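Local coordinates for protein N-acetylneuraminate lyase (Fusobacterium nucleatum subsp. nucleatum ATCC 25586, PDB 5ZKA) that belongs to the dihydrodipicolinate synthetase family and folds as a TIM barrel that ends in additional C-terminal helices, at residues S34-G39 against G276-Y281; R45-I48 against K52-G55; E257-L260 against Q266-K269; I268-K273 against K292-A297. All blocks are in the same frame, centred on the assembly; numbering follows the deposited sequence.

In the fold
All four contacts belong to one TIM-barrel chain; they lie on its first barrel helix and on its C-terminal helices, and interaction 1 bridges the two. Interactions 1 and 2 share helix 37-49: the first holds its start against the loop after helix 264-274, the second turns its end toward strand 55-58, and their centres lie about 17 Å apart. Interactions 3 and 4 share helix 264-274 and sit closest together, with centres about 7 Å apart. Along the chain, interaction 2 closes first, while interaction 1 encloses both 2 and 3. Tyr-46 packs on Val-277 and Leu-272, fastening the C-terminal part to helix 37-49, and Lys-269 NZ to Tyr-281 O ties helix 264-274 to its following loop.

Interaction 1: residues S34-G39 against G276-Y281; sequences SINEKG and GVDAGY
Asn-36 reaches Asp-278 with one half of its amide and holds its own helix with the other. From CB the side chain extends with CG anti to the backbone nitrogen (chi1 173°), which carries the amide to the start of helix 37-49. There OD1 accepts Gly-39 N at 3.0 Å, the donor nitrogen standing above the carbonyl plane, a capping bond from Asn-36 at the N-cap position. ND2 turns to the other segment and donates to Asp-278 OD2 at 2.8 Å. The acceptor lies almost in the amide plane but is met from above the carboxylate plane, the two planes being 58° apart. Asparagine suits the place because a single flat group supplies both acceptor and donor. Gly-39 suits its own: without a side chain, its CA comes to 3.3 Å from Asp-278 O in a C-H...O contact. Asp-278 is also held through its backbone, as its N donates to Glu-42 OE1 one helical turn further on. The result is an N-capped helix start, here that of the first helix to follow a strand in the TIM barrel, fastened to the loop that leaves helix 264-274.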
loop_
_atom_site.group_PDB
_atom_site.type_symbol
_atom_site.label_atom_id
_atom_site.label_comp_id
_atom_site.label_asym_id
_atom_site.label_seq_id
_atom_site.Cartn_x
_atom_site.Cartn_y
_atom_site.Cartn_z
ATOM N N SER A 34 -12.362 -4.810 35.428
ATOM C CA SER A 34 -11.087 -4.846 36.126
ATOM C C SER A 34 -10.135 -5.825 35.438
ATOM O O SER A 34 -10.549 -6.726 34.704
ATOM C CB SER A 34 -11.285 -5.229 37.598
ATOM O OG SER A 34 -11.821 -6.533 37.698
ATOM N N ILE A 35 -8.839 -5.630 35.681
ATOM C CA ILE A 35 -7.812 -6.443 35.035
ATOM C C ILE A 35 -7.798 -7.850 35.623
ATOM O O ILE A 35 -7.863 -8.033 36.844
ATOM C CB ILE A 35 -6.442 -5.769 35.210
ATOM C CG1 ILE A 35 -6.455 -4.373 34.589
ATOM C CG2 ILE A 35 -5.340 -6.634 34.628
ATOM C CD1 ILE A 35 -5.517 -3.415 35.269
ATOM N N ASN A 36 -7.685 -8.857 34.757
ATOM C CA ASN A 36 -7.455 -10.242 35.188
ATOM C C ASN A 36 -5.949 -10.482 35.165
ATOM O O ASN A 36 -5.376 -10.809 34.120
ATOM C CB ASN A 36 -8.214 -11.214 34.284
ATOM C CG ASN A 36 -7.890 -12.691 34.559
ATOM O OD1 ASN A 36 -7.126 -13.031 35.458
ATOM N ND2 ASN A 36 -8.501 -13.571 33.774
ATOM N N GLU A 37 -5.306 -10.335 36.331
ATOM C CA GLU A 37 -3.847 -10.406 36.390
ATOM C C GLU A 37 -3.325 -11.797 36.033
ATOM O O GLU A 37 -2.331 -11.922 35.306
ATOM C CB GLU A 37 -3.356 -9.993 37.776
ATOM C CG GLU A 37 -1.870 -10.222 37.968
ATOM C CD GLU A 37 -1.340 -9.623 39.256
ATOM O OE1 GLU A 37 -1.926 -8.624 39.740
ATOM O OE2 GLU A 37 -0.333 -10.150 39.775
ATOM N N LYS A 38 -3.971 -12.852 36.536
ATOM C CA LYS A 38 -3.544 -14.208 36.193
ATOM C C LYS A 38 -3.549 -14.416 34.684
ATOM O O LYS A 38 -2.589 -14.946 34.113
ATOM C CB LYS A 38 -4.448 -15.229 36.887
ATOM C CG LYS A 38 -4.085 -16.683 36.609
ATOM N N GLY A 39 -4.619 -13.982 34.014
ATOM C CA GLY A 39 -4.700 -14.166 32.577
ATOM C C GLY A 39 -3.721 -13.300 31.816
ATOM O O GLY A 39 -3.222 -13.705 30.758
ATOM N N GLY A 276 -5.662 -22.435 25.300
ATOM C CA GLY A 276 -5.455 -22.653 26.714
ATOM C C GLY A 276 -5.062 -21.435 27.514
ATOM O O GLY A 276 -4.674 -21.586 28.677
ATOM N N VAL A 277 -5.152 -20.237 26.926
ATOM C CA VAL A 277 -4.808 -18.973 27.578
ATOM C C VAL A 277 -6.098 -18.298 28.028
ATOM O O VAL A 277 -7.030 -18.139 27.232
ATOM C CB VAL A 277 -4.025 -18.056 26.617
ATOM C CG1 VAL A 277 -3.646 -16.748 27.294
ATOM C CG2 VAL A 277 -2.782 -18.758 26.087
ATOM N N ASP A 278 -6.156 -17.889 29.291
ATOM C CA ASP A 278 -7.352 -17.248 29.841
ATOM C C ASP A 278 -7.363 -15.772 29.439
ATOM O O ASP A 278 -6.911 -14.886 30.178
ATOM C CB ASP A 278 -7.399 -17.422 31.357
ATOM C CG ASP A 278 -8.552 -16.668 32.003
ATOM O OD1 ASP A 278 -9.561 -16.401 31.312
ATOM O OD2 ASP A 278 -8.444 -16.346 33.209
ATOM N N ALA A 279 -7.928 -15.497 28.267
ATOM C CA ALA A 279 -7.914 -14.154 27.693
ATOM C C ALA A 279 -9.086 -13.278 28.134
ATOM O O ALA A 279 -9.191 -12.138 27.663
ATOM C CB ALA A 279 -7.883 -14.234 26.168
ATOM N N GLY A 280 -9.964 -13.764 29.010
ATOM C CA GLY A 280 -10.952 -12.883 29.638
ATOM C C GLY A 280 -11.932 -12.242 28.662
ATOM O O GLY A 280 -12.211 -12.763 27.577
ATOM N N TYR A 281 -12.464 -11.086 29.063
ATOM C CA TYR A 281 -13.466 -10.340 28.311
ATOM C C TYR A 281 -12.868 -9.055 27.762
ATOM O O TYR A 281 -11.760 -8.654 28.118
ATOM C CB TYR A 281 -14.681 -9.997 29.186
ATOM C CG TYR A 281 -15.342 -11.202 29.820
ATOM C CD1 TYR A 281 -16.067 -12.106 29.050
ATOM C CD2 TYR A 281 -15.231 -11.440 31.177
ATOM C CE1 TYR A 281 -16.668 -13.214 29.625
ATOM C CE2 TYR A 281 -15.828 -12.545 31.758
ATOM C CZ TYR A 281 -16.543 -13.428 30.976
ATOM O OH TYR A 281 -17.139 -14.523 31.556
#

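Interaction 2: residues R45-I48 against K52-G55; sequences RYNI and KVDG
Val-53 N donates to Asn-47 O over 3.3 Å, a nearly straight backbone bond (168° at the hydrogen) that spans six residues and follows Lys-52, whose positive phi takes the chain out of the helix. This is the helix-to-strand turn of a TIM barrel, leading from helix 37-49 into strand 55-58. Lys-52, the first residue to leave helical angles, is exposed, and its side chain starts away from the helix. Its aliphatic part is nevertheless used: a bend at chi2 (-60°) folds CD back to 3.7 Å from Ile-48 O, and Lys-52 CA makes a C-H...O contact of 3.5 Å with the same oxygen. Val-53, in contrast, points toward the helix and is buried. Both methyl branches lie against Asn-47, CG2 lying 3.5 Å from Asn-47 O and CG1 4.0 Å from Asn-47 OD1, so that a compact beta-branched residue covers the carbonyl it also binds through its nitrogen. The Asn-47 amide spends its polar atoms on other partners: OD1 is bonded to Ser-23 OG of strand 20-24, while ND2 is bonded to Ile-43 O and Asn-224 OD1. Beyond the turn, Asp-54 carries the chain into the barrel, pairing with Lys-231 and with the backbone N of Ile-21. One water completes the closure, donating to Ile-48 O at 2.7 Å and to Val-53 O at 3.0 Å.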
loop_
_atom_site.group_PDB
_atom_site.type_symbol
_atom_site.label_atom_id
_atom_site.label_comp_id
_atom_site.label_asym_id
_atom_site.label_seq_id
_atom_site.Cartn_x
_atom_site.Cartn_y
_atom_site.Cartn_z
ATOM N N ARG A 45 3.153 -14.849 28.775
ATOM C CA ARG A 45 3.927 -16.080 28.632
ATOM C C ARG A 45 3.700 -16.728 27.267
ATOM O O ARG A 45 4.647 -17.205 26.635
ATOM C CB ARG A 45 3.584 -17.061 29.757
ATOM C CG ARG A 45 4.105 -16.644 31.126
ATOM C CD ARG A 45 5.418 -17.351 31.514
ATOM N NE ARG A 45 6.504 -17.102 30.560
ATOM C CZ ARG A 45 7.274 -16.015 30.556
ATOM N NH1 ARG A 45 7.082 -15.053 31.449
ATOM N NH2 ARG A 45 8.232 -15.880 29.646
ATOM N N TYR A 46 2.453 -16.740 26.787
ATOM C CA TYR A 46 2.181 -17.310 25.468
ATOM C C TYR A 46 2.941 -16.566 24.374
ATOM O O TYR A 46 3.550 -17.189 23.497
ATOM C CB TYR A 46 0.677 -17.282 25.193
ATOM C CG TYR A 46 0.251 -18.050 23.964
ATOM C CD1 TYR A 46 0.146 -19.436 23.992
ATOM C CD2 TYR A 46 -0.079 -17.391 22.788
ATOM C CE1 TYR A 46 -0.253 -20.143 22.864
ATOM C CE2 TYR A 46 -0.474 -18.084 21.669
ATOM C CZ TYR A 46 -0.560 -19.462 21.710
ATOM O OH TYR A 46 -0.964 -20.145 20.584
ATOM N N ASN A 47 2.933 -15.230 24.414
ATOM C CA ASN A 47 3.638 -14.456 23.394
ATOM C C ASN A 47 5.138 -14.729 23.410
ATOM O O ASN A 47 5.761 -14.916 22.355
ATOM C CB ASN A 47 3.369 -12.965 23.592
ATOM C CG ASN A 47 2.116 -12.521 22.896
ATOM O OD1 ASN A 47 2.099 -12.381 21.674
ATOM N ND2 ASN A 47 1.049 -12.317 23.659
ATOM N N ILE A 48 5.746 -14.734 24.593
ATOM C CA ILE A 48 7.194 -14.895 24.667
ATOM C C ILE A 48 7.589 -16.337 24.362
ATOM O O ILE A 48 8.526 -16.594 23.595
ATOM C CB ILE A 48 7.709 -14.457 26.048
ATOM C CG1 ILE A 48 7.427 -12.970 26.285
ATOM C CG2 ILE A 48 9.194 -14.770 26.183
ATOM C CD1 ILE A 48 7.649 -12.549 27.752
ATOM N N LYS A 52 7.133 -16.652 20.272
ATOM C CA LYS A 52 8.546 -16.297 20.101
ATOM C C LYS A 52 8.717 -14.874 19.565
ATOM O O LYS A 52 9.633 -14.592 18.790
ATOM C CB LYS A 52 9.264 -17.301 19.192
ATOM C CG LYS A 52 9.301 -18.713 19.739
ATOM C CD LYS A 52 10.018 -18.764 21.061
ATOM C CE LYS A 52 10.339 -20.217 21.425
ATOM N NZ LYS A 52 11.176 -20.310 22.647
ATOM N N VAL A 53 7.840 -13.961 19.994
ATOM C CA VAL A 53 7.958 -12.571 19.550
ATOM C C VAL A 53 9.281 -11.984 20.029
ATOM O O VAL A 53 9.862 -12.414 21.034
ATOM C CB VAL A 53 6.796 -11.698 20.052
ATOM C CG1 VAL A 53 5.476 -12.186 19.503
ATOM C CG2 VAL A 53 6.800 -11.656 21.572
ATOM N N ASP A 54 9.771 -11.007 19.280
ATOM C CA ASP A 54 10.950 -10.247 19.671
ATOM C C ASP A 54 10.640 -9.169 20.703
ATOM O O ASP A 54 11.560 -8.703 21.378
ATOM C CB ASP A 54 11.581 -9.598 18.433
ATOM C CG ASP A 54 11.895 -10.613 17.348
ATOM O OD1 ASP A 54 12.696 -11.524 17.627
ATOM O OD2 ASP A 54 11.337 -10.512 16.231
ATOM N N GLY A 55 9.382 -8.765 20.840
ATOM C CA GLY A 55 9.060 -7.688 21.759
ATOM C C GLY A 55 7.581 -7.665 22.065
ATOM O O GLY A 55 6.778 -8.346 21.420
HETATM O O HOH W 1 10.367 -14.783 22.748
#

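Interaction 3: residues E257-L260 against Q266-K269; sequences EGIL and QTIK
Ile-259 meets Thr-267 without a ring or a side-chain amide between them; the flat group at the contact is the peptide carbonyl of Ile-259, whose oxygen stands 4.0 Å from Thr-267 OG1. The remaining surfaces are rounded methyl and methylene groups. Ile-259 CG1 lies 4.0 Å from Thr-267 CG2, and that methyl also sits 4.1 Å from Ile-259 CA, so the threonine methyl rests against the isoleucine at the root as well as along the branch. The second branch of Ile-259, CG2, reaches Ile-268 CG1 at 4.3 Å. One beta-branched residue thus serves two neighbours on the facing helix, which explains why isoleucine suits a buried place between helices 242-262 and 264-274. The first torsion of Thr-267 (chi1 -64°) sets OG1 beside its own backbone nitrogen, from where it bonds Gly-263 O one turn earlier and also Asn-262 ND2. That same rotation sends CG2 anti to the nitrogen, out toward Ile-259. Threonine is therefore well matched here: its hydroxyl is used up within the tight turn that joins the two helices, and its methyl remains for the interface. Further around, Ile-259 packs on Ile-225 and Ile-268 on Asn-224, both of helix 223-237. With its polar group paired locally, the contact between the segments rests on dispersion and the exclusion of water, a small apolar contact across the tight turn between helices 242-262 and 264-274.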
loop_
_atom_site.group_PDB
_atom_site.type_symbol
_atom_site.label_atom_id
_atom_site.label_comp_id
_atom_site.label_asym_id
_atom_site.label_seq_id
_atom_site.Cartn_x
_atom_site.Cartn_y
_atom_site.Cartn_z
ATOM N N GLU A 257 -8.521 -12.283 7.384
ATOM C CA GLU A 257 -9.817 -11.961 6.798
ATOM C C GLU A 257 -10.949 -12.541 7.635
ATOM O O GLU A 257 -11.967 -11.876 7.859
ATOM C CB GLU A 257 -9.881 -12.482 5.361
ATOM C CG GLU A 257 -11.215 -12.325 4.678
ATOM C CD GLU A 257 -11.254 -13.095 3.364
ATOM O OE1 GLU A 257 -10.783 -12.549 2.351
ATOM O OE2 GLU A 257 -11.728 -14.254 3.353
ATOM N N GLY A 258 -10.769 -13.765 8.144
ATOM C CA GLY A 258 -11.771 -14.334 9.033
ATOM C C GLY A 258 -11.830 -13.624 10.374
ATOM O O GLY A 258 -12.914 -13.392 10.918
ATOM N N ILE A 259 -10.668 -13.281 10.931
ATOM C CA ILE A 259 -10.635 -12.561 12.201
ATOM C C ILE A 259 -11.410 -11.259 12.079
ATOM O O ILE A 259 -12.257 -10.933 12.920
ATOM C CB ILE A 259 -9.179 -12.310 12.635
ATOM C CG1 ILE A 259 -8.484 -13.618 13.032
ATOM C CG2 ILE A 259 -9.109 -11.258 13.742
ATOM C CD1 ILE A 259 -6.996 -13.442 13.277
ATOM N N LEU A 260 -11.146 -10.500 11.011
ATOM C CA LEU A 260 -11.805 -9.211 10.848
ATOM C C LEU A 260 -13.318 -9.359 10.697
ATOM O O LEU A 260 -14.080 -8.542 11.225
ATOM C CB LEU A 260 -11.217 -8.474 9.640
ATOM C CG LEU A 260 -9.773 -7.984 9.764
ATOM C CD1 LEU A 260 -9.291 -7.444 8.396
ATOM C CD2 LEU A 260 -9.646 -6.910 10.843
ATOM N N GLN A 266 -12.501 -9.749 19.893
ATOM C CA GLN A 266 -13.189 -10.922 20.420
ATOM C C GLN A 266 -12.603 -12.217 19.863
ATOM O O GLN A 266 -12.515 -13.223 20.575
ATOM C CB GLN A 266 -14.684 -10.838 20.101
ATOM C CG GLN A 266 -15.419 -9.685 20.789
ATOM C CD GLN A 266 -15.428 -8.398 19.969
ATOM O OE1 GLN A 266 -14.670 -8.250 18.998
ATOM N NE2 GLN A 266 -16.284 -7.451 20.363
ATOM N N THR A 267 -12.204 -12.221 18.589
ATOM C CA THR A 267 -11.756 -13.467 17.964
ATOM C C THR A 267 -10.342 -13.826 18.393
ATOM O O THR A 267 -10.051 -14.999 18.657
ATOM C CB THR A 267 -11.855 -13.350 16.439
ATOM O OG1 THR A 267 -13.236 -13.202 16.085
ATOM C CG2 THR A 267 -11.307 -14.607 15.739
ATOM N N ILE A 268 -9.452 -12.832 18.498
ATOM C CA ILE A 268 -8.117 -13.106 19.027
ATOM C C ILE A 268 -8.216 -13.658 20.445
ATOM O O ILE A 268 -7.568 -14.658 20.791
ATOM C CB ILE A 268 -7.233 -11.844 18.962
ATOM C CG1 ILE A 268 -7.017 -11.430 17.494
ATOM C CG2 ILE A 268 -5.892 -12.088 19.687
ATOM C CD1 ILE A 268 -6.331 -10.095 17.305
ATOM N N LYS A 269 -9.055 -13.035 21.282
ATOM C CA LYS A 269 -9.212 -13.534 22.648
ATOM C C LYS A 269 -9.829 -14.927 22.661
ATOM O O LYS A 269 -9.440 -15.776 23.478
ATOM C CB LYS A 269 -10.048 -12.559 23.475
ATOM C CG LYS A 269 -9.310 -11.269 23.766
ATOM C CD LYS A 269 -9.936 -10.504 24.916
ATOM C CE LYS A 269 -9.143 -9.235 25.218
ATOM N NZ LYS A 269 -9.847 -8.339 26.178
#

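Interaction 4: residues I268-K273 against K292-A297; sequences IKEILK and KQIEFA
Glu-270 lays its aliphatic stem on Ala-297 and its carboxylate beside Ile-294, and its conformation explains both. CG leaves anti to the backbone nitrogen (chi1 -176°), which sets it 3.6 Å from Ala-297 CB; the chain then bends at chi2 (66°), which brings OE2 beside Ile-294. OE2 ends 3.5 Å from Ile-294 CG2, an unlikely partner for a charged oxygen, but a water takes up the polar demand. It donates to Glu-270 OE2 at 2.9 Å and to Ile-294 O at 2.7 Å, linking a side chain of one helix to the backbone of the other. Glutamate suits this partly exposed edge, since it offers methylenes to the alanine and a carboxylate to the water. Alanine suits the inner position, where its short methyl points toward the other helix and lets the two backbones come near. Ile-271 completes the contact from beside it: its CG1 branch, set beside its own backbone nitrogen, lies 4.2 Å from Ala-297 O and 4.4 Å from Ala-297 CB. Ile-294 has the same branch arrangement, with CG2 anti to its nitrogen and therefore facing Glu-270. The segments' axes pass 9.7 Å apart at 58°, so touching is confined to these few residues. Helix 264-274 is packed on one side through Ile-271 and Leu-272 against Ile-225 of helix 223-237, and meets helix 291-304 through Glu-270 and Ile-271, while helix 291-304 rests through Phe-296 and Ala-297 on the end of helix 242-262.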
loop_
_atom_site.group_PDB
_atom_site.type_symbol
_atom_site.label_atom_id
_atom_site.label_comp_id
_atom_site.label_asym_id
_atom_site.label_seq_id
_atom_site.Cartn_x
_atom_site.Cartn_y
_atom_site.Cartn_z
ATOM N N ILE A 268 -9.452 -12.832 18.498
ATOM C CA ILE A 268 -8.117 -13.106 19.027
ATOM C C ILE A 268 -8.216 -13.658 20.445
ATOM O O ILE A 268 -7.568 -14.658 20.791
ATOM C CB ILE A 268 -7.233 -11.844 18.962
ATOM C CG1 ILE A 268 -7.017 -11.430 17.494
ATOM C CG2 ILE A 268 -5.892 -12.088 19.687
ATOM C CD1 ILE A 268 -6.331 -10.095 17.305
ATOM N N LYS A 269 -9.055 -13.035 21.282
ATOM C CA LYS A 269 -9.212 -13.534 22.648
ATOM C C LYS A 269 -9.829 -14.927 22.661
ATOM O O LYS A 269 -9.440 -15.776 23.478
ATOM C CB LYS A 269 -10.048 -12.559 23.475
ATOM C CG LYS A 269 -9.310 -11.269 23.766
ATOM C CD LYS A 269 -9.936 -10.504 24.916
ATOM C CE LYS A 269 -9.143 -9.235 25.218
ATOM N NZ LYS A 269 -9.847 -8.339 26.178
ATOM N N GLU A 270 -10.781 -15.195 21.757
ATOM C CA GLU A 270 -11.385 -16.525 21.718
ATOM C C GLU A 270 -10.378 -17.583 21.276
ATOM O O GLU A 270 -10.365 -18.694 21.816
ATOM C CB GLU A 270 -12.609 -16.531 20.799
ATOM C CG GLU A 270 -13.373 -17.863 20.767
ATOM C CD GLU A 270 -14.046 -18.220 22.095
ATOM O OE1 GLU A 270 -14.133 -17.357 22.999
ATOM O OE2 GLU A 270 -14.501 -19.374 22.225
ATOM N N ILE A 271 -9.530 -17.263 20.296
ATOM C CA ILE A 271 -8.524 -18.223 19.850
ATOM C C ILE A 271 -7.489 -18.465 20.943
ATOM O O ILE A 271 -7.007 -19.589 21.126
ATOM C CB ILE A 271 -7.879 -17.731 18.541
ATOM C CG1 ILE A 271 -8.917 -17.779 17.417
ATOM C CG2 ILE A 271 -6.664 -18.590 18.183
ATOM C CD1 ILE A 271 -8.430 -17.268 16.069
ATOM N N LEU A 272 -7.118 -17.412 21.682
ATOM C CA LEU A 272 -6.228 -17.610 22.817
ATOM C C LEU A 272 -6.841 -18.590 23.806
ATOM O O LEU A 272 -6.145 -19.463 24.332
ATOM C CB LEU A 272 -5.918 -16.267 23.483
ATOM C CG LEU A 272 -4.860 -15.400 22.776
ATOM C CD1 LEU A 272 -4.847 -13.955 23.293
ATOM C CD2 LEU A 272 -3.474 -16.021 22.926
ATOM N N LYS A 273 -8.152 -18.486 24.049
ATOM C CA LYS A 273 -8.779 -19.433 24.967
ATOM C C LYS A 273 -8.727 -20.848 24.405
ATOM O O LYS A 273 -8.460 -21.800 25.144
ATOM C CB LYS A 273 -10.219 -19.019 25.271
ATOM C CG LYS A 273 -10.334 -17.650 25.928
ATOM C CD LYS A 273 -11.751 -17.338 26.373
ATOM C CE LYS A 273 -11.904 -15.838 26.648
ATOM N NZ LYS A 273 -13.332 -15.478 26.860
ATOM N N LYS A 292 -22.474 -17.743 17.118
ATOM C CA LYS A 292 -21.952 -17.842 15.758
ATOM C C LYS A 292 -20.472 -17.480 15.709
ATOM O O LYS A 292 -19.683 -18.140 15.023
ATOM C CB LYS A 292 -22.757 -16.943 14.820
ATOM N N GLN A 293 -20.071 -16.455 16.456
ATOM C CA GLN A 293 -18.676 -16.030 16.454
ATOM C C GLN A 293 -17.781 -17.010 17.203
ATOM O O GLN A 293 -16.618 -17.188 16.831
ATOM C CB GLN A 293 -18.564 -14.624 17.047
ATOM C CG GLN A 293 -19.091 -13.556 16.092
ATOM C CD GLN A 293 -19.406 -12.235 16.773
ATOM O OE1 GLN A 293 -19.520 -12.158 18.001
ATOM N NE2 GLN A 293 -19.562 -11.184 15.970
ATOM N N ILE A 294 -18.290 -17.636 18.265
ATOM C CA ILE A 294 -17.514 -18.670 18.952
ATOM C C ILE A 294 -17.205 -19.823 17.999
ATOM O O ILE A 294 -16.061 -20.287 17.900
ATOM C CB ILE A 294 -18.261 -19.153 20.209
ATOM C CG1 ILE A 294 -18.344 -18.020 21.241
ATOM C CG2 ILE A 294 -17.544 -20.335 20.831
ATOM C CD1 ILE A 294 -19.277 -18.321 22.404
ATOM N N GLU A 295 -18.218 -20.297 17.274
ATOM C CA GLU A 295 -18.004 -21.464 16.421
ATOM C C GLU A 295 -17.129 -21.118 15.223
ATOM O O GLU A 295 -16.322 -21.945 14.778
ATOM C CB GLU A 295 -19.346 -22.040 15.975
ATOM C CG GLU A 295 -20.198 -22.522 17.141
ATOM C CD GLU A 295 -21.514 -23.133 16.703
ATOM O OE1 GLU A 295 -22.161 -23.812 17.534
ATOM O OE2 GLU A 295 -21.904 -22.937 15.531
ATOM N N PHE A 296 -17.269 -19.895 14.698
ATOM C CA PHE A 296 -16.392 -19.440 13.622
ATOM C C PHE A 296 -14.944 -19.384 14.092
ATOM O O PHE A 296 -14.032 -19.791 13.366
ATOM C CB PHE A 296 -16.849 -18.063 13.124
ATOM C CG PHE A 296 -16.221 -17.639 11.807
ATOM C CD1 PHE A 296 -16.791 -18.014 10.599
ATOM C CD2 PHE A 296 -15.078 -16.853 11.783
ATOM C CE1 PHE A 296 -16.223 -17.622 9.396
ATOM C CE2 PHE A 296 -14.506 -16.466 10.582
ATOM C CZ PHE A 296 -15.079 -16.842 9.390
ATOM N N ALA A 297 -14.714 -18.868 15.305
ATOM C CA ALA A 297 -13.354 -18.816 15.831
ATOM C C ALA A 297 -12.786 -20.221 15.986
ATOM O O ALA A 297 -11.601 -20.454 15.721
ATOM C CB ALA A 297 -13.321 -18.058 17.167
HETATM O O HOH W 2 -14.574 -21.159 19.939
#